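Local coordinates for RNA polymerase sigma factor (Bartonella quintana, PDB 5UXX), which probably directs RNA polymerase to promoter DNA as a sigma-70 factor of the ECF subfamily, at residues A[21-26]-A[35-40]; A[60-65]-A[125-130]; A[111-116]-A[150-155]; A[117-122]-A[136-141]. All coordinates share one frame; numbering follows the deposited sequence.

Interaction 1: residues A[21-26]-A[35-40]; sequences AFAISL and DLVQDT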
loop_
_atom_site.group_PDB
_atom_site.type_symbol
_atom_site.label_atom_id
_atom_site.label_comp_id
_atom_site.label_asym_id
_atom_site.label_seq_id
_atom_site.Cartn_x
_atom_site.Cartn_y
_atom_site.Cartn_z
ATOM N N ALA A 21 -3.963 -1.367 4.082
ATOM C CA ALA A 21 -4.530 -1.465 2.741
ATOM C C ALA A 21 -3.441 -1.359 1.680
ATOM O O ALA A 21 -3.510 -2.005 0.635
ATOM C CB ALA A 21 -5.584 -0.389 2.528
ATOM N N PHE A 22 -2.438 -0.533 1.961
ATOM C CA PHE A 22 -1.302 -0.360 1.064
ATOM C C PHE A 22 -0.491 -1.645 0.963
ATOM O O PHE A 22 -0.062 -2.036 -0.123
ATOM C CB PHE A 22 -0.417 0.792 1.544
ATOM C CG PHE A 22 0.751 1.079 0.644
ATOM C CD1 PHE A 22 0.561 1.333 -0.705
ATOM C CD2 PHE A 22 2.040 1.111 1.151
ATOM C CE1 PHE A 22 1.635 1.601 -1.533
ATOM C CE2 PHE A 22 3.120 1.380 0.328
ATOM C CZ PHE A 22 2.916 1.627 -1.017
ATOM N N ALA A 23 -0.286 -2.298 2.103
ATOM C CA ALA A 23 0.475 -3.541 2.156
ATOM C C ALA A 23 -0.225 -4.657 1.387
ATOM O O ALA A 23 0.414 -5.412 0.655
ATOM C CB ALA A 23 0.703 -3.959 3.599
ATOM N N ILE A 24 -1.539 -4.757 1.558
ATOM C CA ILE A 24 -2.327 -5.779 0.880
ATOM C C ILE A 24 -2.342 -5.541 -0.630
ATOM O O ILE A 24 -2.218 -6.480 -1.418
ATOM C CB ILE A 24 -3.772 -5.821 1.425
ATOM C CG1 ILE A 24 -3.780 -6.387 2.846
ATOM C CG2 ILE A 24 -4.671 -6.654 0.524
ATOM C CD1 ILE A 24 -5.103 -6.240 3.563
ATOM N N SER A 25 -2.475 -4.279 -1.025
ATOM C CA SER A 25 -2.458 -3.908 -2.437
ATOM C C SER A 25 -1.107 -4.214 -3.076
ATOM O O SER A 25 -1.027 -4.571 -4.252
ATOM C CB SER A 25 -2.789 -2.424 -2.605
ATOM O OG SER A 25 -4.051 -2.112 -2.044
ATOM N N LEU A 26 -0.047 -4.069 -2.288
ATOM C CA LEU A 26 1.317 -4.220 -2.779
ATOM C C LEU A 26 1.768 -5.679 -2.828
ATOM O O LEU A 26 2.548 -6.067 -3.698
ATOM C CB LEU A 26 2.275 -3.414 -1.898
ATOM C CG LEU A 26 3.314 -2.529 -2.585
ATOM C CD1 LEU A 26 2.650 -1.583 -3.571
ATOM C CD2 LEU A 26 4.109 -1.752 -1.547
ATOM N N ASP A 35 2.169 -9.276 8.219
ATOM C CA ASP A 35 3.473 -9.194 8.877
ATOM C C ASP A 35 4.254 -7.967 8.425
ATOM O O ASP A 35 5.037 -7.399 9.187
ATOM C CB ASP A 35 4.289 -10.460 8.614
ATOM C CG ASP A 35 3.764 -11.660 9.376
ATOM O OD1 ASP A 35 2.999 -11.462 10.342
ATOM O OD2 ASP A 35 4.116 -12.800 9.007
ATOM N N LEU A 36 4.039 -7.574 7.174
ATOM C CA LEU A 36 4.686 -6.401 6.602
ATOM C C LEU A 36 4.314 -5.132 7.362
ATOM O O LEU A 36 5.160 -4.273 7.609
ATOM C CB LEU A 36 4.312 -6.262 5.126
ATOM C CG LEU A 36 5.057 -5.214 4.300
ATOM C CD1 LEU A 36 6.556 -5.447 4.361
ATOM C CD2 LEU A 36 4.564 -5.239 2.864
ATOM N N VAL A 37 3.042 -5.021 7.731
ATOM C CA VAL A 37 2.564 -3.887 8.513
ATOM C C VAL A 37 3.194 -3.893 9.903
ATOM O O VAL A 37 3.628 -2.855 10.405
ATOM C CB VAL A 37 1.030 -3.904 8.647
ATOM C CG1 VAL A 37 0.557 -2.726 9.486
ATOM C CG2 VAL A 37 0.379 -3.876 7.276
ATOM N N GLN A 38 3.234 -5.072 10.515
ATOM C CA GLN A 38 3.828 -5.248 11.836
ATOM C C GLN A 38 5.280 -4.775 11.872
ATOM O O GLN A 38 5.677 -4.032 12.770
ATOM C CB GLN A 38 3.738 -6.715 12.265
ATOM C CG GLN A 38 3.967 -6.943 13.747
ATOM C CD GLN A 38 3.597 -8.346 14.185
ATOM O OE1 GLN A 38 2.447 -8.618 14.531
ATOM N NE2 GLN A 38 4.573 -9.247 14.172
ATOM N N ASP A 39 6.067 -5.211 10.892
ATOM C CA ASP A 39 7.473 -4.827 10.808
ATOM C C ASP A 39 7.627 -3.325 10.594
ATOM O O ASP A 39 8.552 -2.707 11.117
ATOM C CB ASP A 39 8.173 -5.588 9.680
ATOM C CG ASP A 39 8.266 -7.078 9.949
ATOM O OD1 ASP A 39 8.145 -7.481 11.126
ATOM O OD2 ASP A 39 8.465 -7.846 8.985
ATOM N N THR A 40 6.713 -2.744 9.824
ATOM C CA THR A 40 6.738 -1.312 9.546
ATOM C C THR A 40 6.488 -0.512 10.819
ATOM O O THR A 40 7.157 0.487 11.081
ATOM C CB THR A 40 5.693 -0.926 8.483
ATOM O OG1 THR A 40 5.988 -1.603 7.255
ATOM C CG2 THR A 40 5.701 0.577 8.242
#

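Interaction 2: residues A[60-65]-A[125-130]; sequences WLFTIL and GASGFS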
loop_
_atom_site.group_PDB
_atom_site.type_symbol
_atom_site.label_atom_id
_atom_site.label_comp_id
_atom_site.label_asym_id
_atom_site.label_seq_id
_atom_site.Cartn_x
_atom_site.Cartn_y
_atom_site.Cartn_z
ATOM N N TRP A 60 5.872 9.245 5.004
ATOM C CA TRP A 60 7.015 8.732 5.751
ATOM C C TRP A 60 6.802 7.267 6.119
ATOM O O TRP A 60 7.711 6.445 5.995
ATOM C CB TRP A 60 7.245 9.572 7.011
ATOM C CG TRP A 60 8.476 9.203 7.781
ATOM C CD1 TRP A 60 9.767 9.491 7.449
ATOM C CD2 TRP A 60 8.533 8.487 9.022
ATOM N NE1 TRP A 60 10.624 8.996 8.401
ATOM C CE2 TRP A 60 9.892 8.375 9.378
ATOM C CE3 TRP A 60 7.567 7.928 9.865
ATOM C CZ2 TRP A 60 10.309 7.728 10.539
ATOM C CZ3 TRP A 60 7.984 7.286 11.018
ATOM C CH2 TRP A 60 9.343 7.191 11.344
ATOM N N LEU A 61 5.591 6.949 6.565
ATOM C CA LEU A 61 5.241 5.591 6.965
ATOM C C LEU A 61 5.164 4.653 5.764
ATOM O O LEU A 61 5.642 3.520 5.820
ATOM C CB LEU A 61 3.911 5.587 7.720
ATOM C CG LEU A 61 3.939 6.244 9.102
ATOM C CD1 LEU A 61 2.534 6.403 9.659
ATOM C CD2 LEU A 61 4.803 5.437 10.053
ATOM N N PHE A 62 4.558 5.132 4.680
ATOM C CA PHE A 62 4.426 4.344 3.460
ATOM C C PHE A 62 5.790 4.022 2.856
ATOM O O PHE A 62 5.986 2.951 2.284
ATOM C CB PHE A 62 3.561 5.079 2.434
ATOM C CG PHE A 62 2.083 4.842 2.597
ATOM C CD1 PHE A 62 1.473 4.973 3.835
ATOM C CD2 PHE A 62 1.302 4.495 1.506
ATOM C CE1 PHE A 62 0.115 4.757 3.983
ATOM C CE2 PHE A 62 -0.058 4.279 1.647
ATOM C CZ PHE A 62 -0.651 4.410 2.886
ATOM N N THR A 63 6.726 4.957 2.989
ATOM C CA THR A 63 8.084 4.767 2.493
ATOM C C THR A 63 8.771 3.603 3.203
ATOM O O THR A 63 9.448 2.790 2.572
ATOM C CB THR A 63 8.933 6.041 2.670
ATOM O OG1 THR A 63 8.286 7.142 2.021
ATOM C CG2 THR A 63 10.320 5.848 2.074
ATOM N N ILE A 64 8.591 3.529 4.518
ATOM C CA ILE A 64 9.170 2.448 5.308
ATOM C C ILE A 64 8.604 1.092 4.892
ATOM O O ILE A 64 9.352 0.130 4.707
ATOM C CB ILE A 64 8.924 2.659 6.814
ATOM C CG1 ILE A 64 9.643 3.922 7.297
ATOM C CG2 ILE A 64 9.385 1.447 7.610
ATOM C CD1 ILE A 64 9.366 4.269 8.744
ATOM N N LEU A 65 7.286 1.025 4.730
ATOM C CA LEU A 65 6.626 -0.215 4.334
ATOM C C LEU A 65 7.030 -0.623 2.922
ATOM O O LEU A 65 7.319 -1.793 2.668
ATOM C CB LEU A 65 5.102 -0.074 4.429
ATOM C CG LEU A 65 4.281 -1.363 4.307
ATOM C CD1 LEU A 65 3.069 -1.317 5.220
ATOM C CD2 LEU A 65 3.844 -1.612 2.869
ATOM N N GLY A 125 -3.972 6.846 -7.059
ATOM C CA GLY A 125 -5.389 6.597 -7.252
ATOM C C GLY A 125 -6.151 6.149 -6.020
ATOM O O GLY A 125 -7.378 6.224 -5.991
ATOM N N ALA A 126 -5.436 5.686 -4.999
ATOM C CA ALA A 126 -6.094 5.134 -3.819
ATOM C C ALA A 126 -5.604 5.739 -2.504
ATOM O O ALA A 126 -6.399 5.976 -1.595
ATOM C CB ALA A 126 -5.918 3.623 -3.791
ATOM N N SER A 127 -4.303 5.985 -2.402
ATOM C CA SER A 127 -3.714 6.428 -1.141
ATOM C C SER A 127 -3.827 7.938 -0.939
ATOM O O SER A 127 -3.603 8.441 0.162
ATOM C CB SER A 127 -2.248 5.998 -1.063
ATOM O OG SER A 127 -2.125 4.596 -1.227
ATOM N N GLY A 128 -4.167 8.658 -2.003
ATOM C CA GLY A 128 -4.428 10.082 -1.903
ATOM C C GLY A 128 -3.195 10.969 -1.867
ATOM O O GLY A 128 -3.264 12.108 -1.408
ATOM N N PHE A 129 -2.068 10.452 -2.345
ATOM C CA PHE A 129 -0.841 11.242 -2.400
ATOM C C PHE A 129 -0.794 12.125 -3.641
ATOM O O PHE A 129 -1.393 11.805 -4.668
ATOM C CB PHE A 129 0.393 10.336 -2.372
ATOM C CG PHE A 129 0.617 9.652 -1.056
ATOM C CD1 PHE A 129 1.026 10.374 0.054
ATOM C CD2 PHE A 129 0.434 8.285 -0.931
ATOM C CE1 PHE A 129 1.236 9.748 1.266
ATOM C CE2 PHE A 129 0.645 7.652 0.280
ATOM C CZ PHE A 129 1.046 8.384 1.379
ATOM N N SER A 130 -0.084 13.243 -3.534
ATOM C CA SER A 130 0.180 14.093 -4.686
ATOM C C SER A 130 1.250 13.445 -5.557
ATOM O O SER A 130 1.925 12.511 -5.122
ATOM C CB SER A 130 0.625 15.486 -4.242
ATOM O OG SER A 130 1.862 15.425 -3.553
#

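Interaction 3: residues A[111-116]-A[150-155]; sequences NMLSAD and SRARNR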
loop_
_atom_site.group_PDB
_atom_site.type_symbol
_atom_site.label_atom_id
_atom_site.label_comp_id
_atom_site.label_asym_id
_atom_site.label_seq_id
_atom_site.Cartn_x
_atom_site.Cartn_y
_atom_site.Cartn_z
ATOM N N ASN A 111 -2.232 -7.280 -9.948
ATOM C CA ASN A 111 -1.070 -8.153 -10.044
ATOM C C ASN A 111 -0.607 -8.361 -11.485
ATOM O O ASN A 111 0.524 -8.784 -11.724
ATOM C CB ASN A 111 -1.373 -9.501 -9.390
ATOM C CG ASN A 111 -1.389 -9.423 -7.874
ATOM O OD1 ASN A 111 -1.210 -8.352 -7.294
ATOM N ND2 ASN A 111 -1.604 -10.562 -7.226
HETATM N N MSE A 112 -1.484 -8.065 -12.440
HETATM C CA MSE A 112 -1.132 -8.149 -13.854
HETATM C C MSE A 112 -0.217 -6.996 -14.250
HETATM O O MSE A 112 0.519 -7.080 -15.232
HETATM C CB MSE A 112 -2.388 -8.143 -14.728
HETATM C CG MSE A 112 -3.284 -9.354 -14.552
HETATM SE SE MSE A 112 -2.493 -10.979 -15.274
HETATM C CE MSE A 112 -2.411 -10.466 -17.155
ATOM N N LEU A 113 -0.276 -5.915 -13.478
ATOM C CA LEU A 113 0.568 -4.753 -13.716
ATOM C C LEU A 113 2.010 -5.036 -13.319
ATOM O O LEU A 113 2.286 -5.982 -12.581
ATOM C CB LEU A 113 0.048 -3.541 -12.938
ATOM C CG LEU A 113 -1.400 -3.111 -13.173
ATOM C CD1 LEU A 113 -1.769 -1.958 -12.248
ATOM C CD2 LEU A 113 -1.615 -2.726 -14.625
ATOM N N SER A 114 2.930 -4.216 -13.816
ATOM C CA SER A 114 4.307 -4.250 -13.342
ATOM C C SER A 114 4.348 -3.728 -11.912
ATOM O O SER A 114 3.409 -3.071 -11.460
ATOM C CB SER A 114 5.223 -3.420 -14.244
ATOM O OG SER A 114 4.953 -2.036 -14.109
ATOM N N ALA A 115 5.429 -4.027 -11.199
ATOM C CA ALA A 115 5.578 -3.595 -9.813
ATOM C C ALA A 115 5.501 -2.076 -9.683
ATOM O O ALA A 115 4.896 -1.554 -8.746
ATOM C CB ALA A 115 6.890 -4.108 -9.241
ATOM N N ASP A 116 6.109 -1.373 -10.634
ATOM C CA ASP A 116 6.136 0.085 -10.622
ATOM C C ASP A 116 4.761 0.682 -10.905
ATOM O O ASP A 116 4.355 1.651 -10.264
ATOM C CB ASP A 116 7.154 0.607 -11.638
ATOM C CG ASP A 116 8.585 0.405 -11.183
ATOM O OD1 ASP A 116 8.812 0.301 -9.958
ATOM O OD2 ASP A 116 9.484 0.347 -12.048
ATOM N N SER A 150 -0.503 6.691 -15.952
ATOM C CA SER A 150 -1.225 6.627 -17.219
ATOM C C SER A 150 -1.229 5.219 -17.807
ATOM O O SER A 150 -2.265 4.735 -18.263
ATOM C CB SER A 150 -0.622 7.608 -18.226
ATOM O OG SER A 150 -0.888 8.949 -17.854
ATOM N N ARG A 151 -0.070 4.567 -17.802
ATOM C CA ARG A 151 0.037 3.210 -18.330
ATOM C C ARG A 151 -0.746 2.219 -17.471
ATOM O O ARG A 151 -1.417 1.328 -17.993
ATOM C CB ARG A 151 1.504 2.776 -18.438
ATOM C CG ARG A 151 2.286 3.528 -19.508
ATOM C CD ARG A 151 3.738 3.070 -19.615
ATOM N NE ARG A 151 4.519 3.336 -18.409
ATOM C CZ ARG A 151 4.865 2.408 -17.523
ATOM N NH1 ARG A 151 5.579 2.739 -16.458
ATOM N NH2 ARG A 151 4.508 1.146 -17.706
ATOM N N ALA A 152 -0.661 2.381 -16.154
ATOM C CA ALA A 152 -1.380 1.511 -15.229
ATOM C C ALA A 152 -2.888 1.676 -15.374
ATOM O O ALA A 152 -3.634 0.698 -15.337
ATOM C CB ALA A 152 -0.956 1.790 -13.795
ATOM N N ARG A 153 -3.330 2.919 -15.536
ATOM C CA ARG A 153 -4.752 3.210 -15.668
ATOM C C ARG A 153 -5.323 2.580 -16.936
ATOM O O ARG A 153 -6.373 1.941 -16.894
ATOM C CB ARG A 153 -4.994 4.721 -15.670
ATOM C CG ARG A 153 -6.465 5.107 -15.684
ATOM C CD ARG A 153 -6.708 6.367 -16.497
ATOM N NE ARG A 153 -8.130 6.577 -16.756
ATOM C CZ ARG A 153 -8.628 7.638 -17.383
ATOM N NH1 ARG A 153 -7.820 8.593 -17.817
ATOM N NH2 ARG A 153 -9.936 7.742 -17.575
ATOM N N ASN A 154 -4.624 2.750 -18.053
ATOM C CA ASN A 154 -5.083 2.214 -19.331
ATOM C C ASN A 154 -5.103 0.688 -19.352
ATOM O O ASN A 154 -5.972 0.082 -19.976
ATOM C CB ASN A 154 -4.207 2.729 -20.473
ATOM C CG ASN A 154 -4.430 4.199 -20.764
ATOM O OD1 ASN A 154 -5.475 4.759 -20.431
ATOM N ND2 ASN A 154 -3.447 4.835 -21.392
ATOM N N ARG A 155 -4.146 0.074 -18.665
ATOM C CA ARG A 155 -4.083 -1.381 -18.588
ATOM C C ARG A 155 -5.203 -1.940 -17.716
ATOM O O ARG A 155 -5.799 -2.967 -18.040
ATOM C CB ARG A 155 -2.723 -1.833 -18.054
ATOM C CG ARG A 155 -2.528 -3.340 -18.069
ATOM C CD ARG A 155 -1.085 -3.718 -18.360
ATOM N NE ARG A 155 -0.814 -5.119 -18.047
ATOM C CZ ARG A 155 -1.212 -6.146 -18.790
ATOM N NH1 ARG A 155 -1.904 -5.940 -19.903
ATOM N NH2 ARG A 155 -0.915 -7.386 -18.420
HETATM O O HOH W 1 6.841 -0.101 -15.268
#

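Interaction 4: residues A[117-122]-A[136-141]; sequences QREAII and AICGCA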
loop_
_atom_site.group_PDB
_atom_site.type_symbol
_atom_site.label_atom_id
_atom_site.label_comp_id
_atom_site.label_asym_id
_atom_site.label_seq_id
_atom_site.Cartn_x
_atom_site.Cartn_y
_atom_site.Cartn_z
ATOM N N GLN A 117 4.049 0.102 -11.866
ATOM C CA GLN A 117 2.715 0.574 -12.223
ATOM C C GLN A 117 1.725 0.346 -11.090
ATOM O O GLN A 117 0.910 1.216 -10.780
ATOM C CB GLN A 117 2.210 -0.128 -13.483
ATOM C CG GLN A 117 2.810 0.369 -14.782
ATOM C CD GLN A 117 2.499 -0.559 -15.940
ATOM O OE1 GLN A 117 2.836 -0.273 -17.089
ATOM N NE2 GLN A 117 1.853 -1.681 -15.642
ATOM N N ARG A 118 1.800 -0.833 -10.481
ATOM C CA ARG A 118 0.897 -1.202 -9.399
ATOM C C ARG A 118 1.020 -0.248 -8.215
ATOM O O ARG A 118 0.018 0.233 -7.693
ATOM C CB ARG A 118 1.163 -2.641 -8.951
ATOM C CG ARG A 118 0.348 -3.084 -7.745
ATOM C CD ARG A 118 0.317 -4.603 -7.614
ATOM N NE ARG A 118 1.655 -5.184 -7.532
ATOM C CZ ARG A 118 2.258 -5.822 -8.532
ATOM N NH1 ARG A 118 1.641 -5.966 -9.697
ATOM N NH2 ARG A 118 3.477 -6.316 -8.366
ATOM N N GLU A 119 2.251 0.028 -7.800
ATOM C CA GLU A 119 2.487 0.922 -6.674
ATOM C C GLU A 119 2.060 2.356 -6.982
ATOM O O GLU A 119 1.441 3.020 -6.150
ATOM C CB GLU A 119 3.957 0.896 -6.265
ATOM C CG GLU A 119 4.280 1.854 -5.136
ATOM C CD GLU A 119 5.706 1.727 -4.656
ATOM O OE1 GLU A 119 6.551 1.212 -5.419
ATOM O OE2 GLU A 119 5.983 2.146 -3.514
ATOM N N ALA A 120 2.400 2.827 -8.178
ATOM C CA ALA A 120 2.088 4.195 -8.584
ATOM C C ALA A 120 0.585 4.461 -8.588
ATOM O O ALA A 120 0.129 5.485 -8.078
ATOM C CB ALA A 120 2.677 4.483 -9.955
ATOM N N ILE A 121 -0.184 3.540 -9.162
ATOM C CA ILE A 121 -1.625 3.730 -9.285
ATOM C C ILE A 121 -2.313 3.603 -7.924
ATOM O O ILE A 121 -3.374 4.182 -7.703
ATOM C CB ILE A 121 -2.249 2.729 -10.293
ATOM C CG1 ILE A 121 -3.667 3.162 -10.677
ATOM C CG2 ILE A 121 -2.234 1.306 -9.749
ATOM C CD1 ILE A 121 -3.724 4.496 -11.384
ATOM N N ILE A 122 -1.701 2.854 -7.011
ATOM C CA ILE A 122 -2.221 2.740 -5.651
ATOM C C ILE A 122 -1.945 4.017 -4.863
ATOM O O ILE A 122 -2.832 4.550 -4.197
ATOM C CB ILE A 122 -1.617 1.530 -4.910
ATOM C CG1 ILE A 122 -2.168 0.225 -5.487
ATOM C CG2 ILE A 122 -1.928 1.598 -3.424
ATOM C CD1 ILE A 122 -3.678 0.125 -5.434
ATOM N N ALA A 136 8.515 11.110 -4.338
ATOM C CA ALA A 136 9.461 11.030 -3.231
ATOM C C ALA A 136 9.470 9.634 -2.617
ATOM O O ALA A 136 10.526 9.107 -2.270
ATOM C CB ALA A 136 9.129 12.072 -2.173
ATOM N N ILE A 137 8.286 9.045 -2.483
ATOM C CA ILE A 137 8.150 7.698 -1.940
ATOM C C ILE A 137 8.860 6.668 -2.817
ATOM O O ILE A 137 9.590 5.813 -2.318
ATOM C CB ILE A 137 6.665 7.299 -1.789
ATOM C CG1 ILE A 137 5.985 8.164 -0.727
ATOM C CG2 ILE A 137 6.534 5.826 -1.430
ATOM C CD1 ILE A 137 4.489 7.956 -0.637
ATOM N N CYS A 138 8.652 6.765 -4.126
ATOM C CA CYS A 138 9.223 5.801 -5.062
ATOM C C CYS A 138 10.652 6.157 -5.462
ATOM O O CYS A 138 11.323 5.382 -6.142
ATOM C CB CYS A 138 8.349 5.695 -6.312
ATOM S SG CYS A 138 6.677 5.099 -5.996
ATOM N N GLY A 139 11.116 7.326 -5.031
ATOM C CA GLY A 139 12.461 7.771 -5.344
ATOM C C GLY A 139 12.680 8.006 -6.827
ATOM O O GLY A 139 13.725 7.652 -7.374
ATOM N N CYS A 140 11.688 8.601 -7.482
ATOM C CA CYS A 140 11.783 8.896 -8.907
ATOM C C CYS A 140 11.265 10.296 -9.213
ATOM O O CYS A 140 10.839 11.020 -8.313
ATOM C CB CYS A 140 11.007 7.860 -9.723
ATOM S SG CYS A 140 9.222 7.880 -9.446
ATOM N N ALA A 141 11.309 10.673 -10.486
ATOM C CA ALA A 141 10.838 11.987 -10.911
ATOM C C ALA A 141 9.318 12.023 -11.010
ATOM O O ALA A 141 8.668 10.983 -11.116
ATOM C CB ALA A 141 11.465 12.367 -12.242
#

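Interaction 1: residues A[21-26]-A[35-40]
Ala-23, on helix 7-26, pushes its methyl group against helix 33-46. Its CB lies 3.7 Å from CG2 of Val-37. The same CB is 4.1 Å from CD2 of Leu-36. These two apolar touches carry the contact, and all three side chains are buried. Val-37 has CG1 anti to its backbone N (chi1 179°). This leaves CG2 as the branch that meets the alanine, while Leu-36 comes in from the preceding position along the helix. The small alanine lets the backbones come close, with CA of Ala-23 only 6.7 Å from CA of Val-37. No hydrogen bond joins the two segments.

The two nearby hydroxyls bond within their own helices. Thr-40 OG1 donates to Leu-36 O at 2.8 Å, which also accepts from Thr-40 N on the other face of the carbonyl. Ser-25 OG makes a matching bond to Ala-21 O.

The loose side lies on helix 33-46. Asp-35 is exposed there, and Gln-38 and Asp-39 are partly so; none of the three touches residues 21-26. On the buried side, helix 57-81 closes over the pair, with Leu-65 and Phe-69 against Leu-36. A second protein chain packs on Ala-21, Ile-24 and Ser-25. Close packing of three helices through small and branched apolar residues fits the all-helical fold of sigma-70 region 2.

Interaction 2: residues A[60-65]-A[125-130]
Phe-62 offers one face of its ring to the edge of Phe-129. This T-shaped (edge-to-face) pair joins sigma-70 region 2 to region 4 of this ECF sigma factor. Phe-62 lies on helix 57-81 of region 2. Phe-129 lies in the loop between helices 115-125 and 131-138 of region 4. The ring centroids are 5.1 Å apart and the planes stand at 74°.

The touching edge of Phe-129 is formed by CE2 and CZ. CE2 sits 3.4 Å from CD2 of Phe-62. CZ stands a little higher above the ring, 3.9 Å from CG of Phe-62. The edge lies off centre, toward the rim of the Phe-62 ring. A chi1 of -70° sets CG of Phe-129 beside its own backbone N, which carries the ring across to Phe-62.

Surrounding side chains bury the pair. Phe-62 also stacks with Phe-22 and touches Leu-19, so it ties helix 7-26 into the same cluster. Phe-129 rests on Leu-123 and Ile-137 of region 4. An aromatic side chain of a second protein chain also packs on Phe-62.

Ser-127 adds a smaller contact from the same loop. Its hydroxyl makes no hydrogen bond to the helix across from it. It bonds instead to Ile-122 O of helix 115-125, and it has another hydrogen bond to an aromatic side chain of the second protein chain. Ser-127 OG meets the Phe-62 ring at its edge, near the ring plane, 3.6 Å from CE2.

Interaction 3: residues A[111-116]-A[150-155]
Arg-155, on helix 142-159, lies along Leu-113 in the turn that links helices 103-112 and 115-125, within the helical region 4 of a sigma-70 factor. This region belongs to the helix-turn-helix class. CB of Arg-155 starts 3.7 Å from CD2 of Leu-113. CG is closest to that methyl, at 3.6 Å. CD passes it at 3.9 Å. One leucine branch thus lines the aliphatic half of the arginine, and the two side chains run past each other in opposite directions.

With CG anti to the backbone N (chi1 -174°), the chain leads over the leucine to the end of helix 103-112. NE then comes to 3.7 Å from O of Met-112, a selenomethionine. NH2 lies 3.5 Å from the same O, which sits at the guanidinium edge, in its plane. No hydrogen bond is made, but this placing would favour an electrostatic attraction. NH2 also approaches CE of Met-112, whose bent side chain crosses the arginine at about a right angle.

The buried side of the contact belongs to Leu-113 and Ala-152, which also pack on Ile-121. CD1 of Leu-113 meets CB of Ala-152 at 4.1 Å. Met-112, by contrast, is exposed. At the far end a water bridges the segments: it is 2.9 Å from Ser-114 OG and accepts a weak bond from Arg-151 NH1.

Interaction 4: residues A[117-122]-A[136-141]
Glu-119 and Cys-138 meet through van der Waals contact alone. SG of Cys-138 lies 3.8 Å from CD of Glu-119. It is 3.9 Å from OE1 and equally 3.9 Å from OE2 of Glu-119. The sulfur therefore sits over the flat of the carboxylate and favours neither oxygen. Glu-119 gets there by a fully extended chain, with CG anti to its backbone N (chi1 177°). A looser van der Waals approach flanks this one: CG2 of Ile-137 comes to 4.3 Å from OE2 of Glu-119.

Hydrogen bonds and charge come from outside the two segments. OE1 of Glu-119 forms a salt bridge with Arg-66 NH1 and a hydrogen bond with Tyr-70 OH. Both partners lie on helix 57-81, in sigma-70 region 2. Arg-66 also touches Ile-137 and Cys-138.

Backbone bonds shape the second segment. Helix 131-138 ends in a Schellman motif. Gly-139 is its C-prime residue, with a positive phi of 65°. Gly-139 N reaches Ala-136 O in a weak bond, and Cys-140 N turns back to Ala-135 O. The chain then passes through Ala-141, at the N-cap position, into helix 142-159. These two helices and the short turn fit the helix-turn-helix of region 4.

The chemistry implies a carboxylate that is buried yet well provided for. Arg-66 would favour its charged form, and Tyr-70 may help to fix its rotation. The thiol lies over one face, while the bonds of Glu-119 to Arg-66 and Tyr-70 tie region 4 to region 2.

How the interactions relate
Interaction 1 lies within sigma-70 region 2, and interactions 3 and 4 lie within region 4. Interaction 2 joins the two regions. Its centre is about 12 Å from that of interaction 1 and about 9 Å from that of interaction 4. Phe-22 CG meets Phe-62 CE2 at 3.4 Å, which connects interactions 1 and 2. Phe-22 also packs on Ile-122, so interaction 1 also touches interaction 4. Interactions 3 and 4 share helix 115-125. There Arg-118 NH1 lies 3.0 Å from Leu-113 O, a probable hydrogen bond. Interaction 3 lies farthest from interaction 1, about 20 Å between centres, and does not touch it.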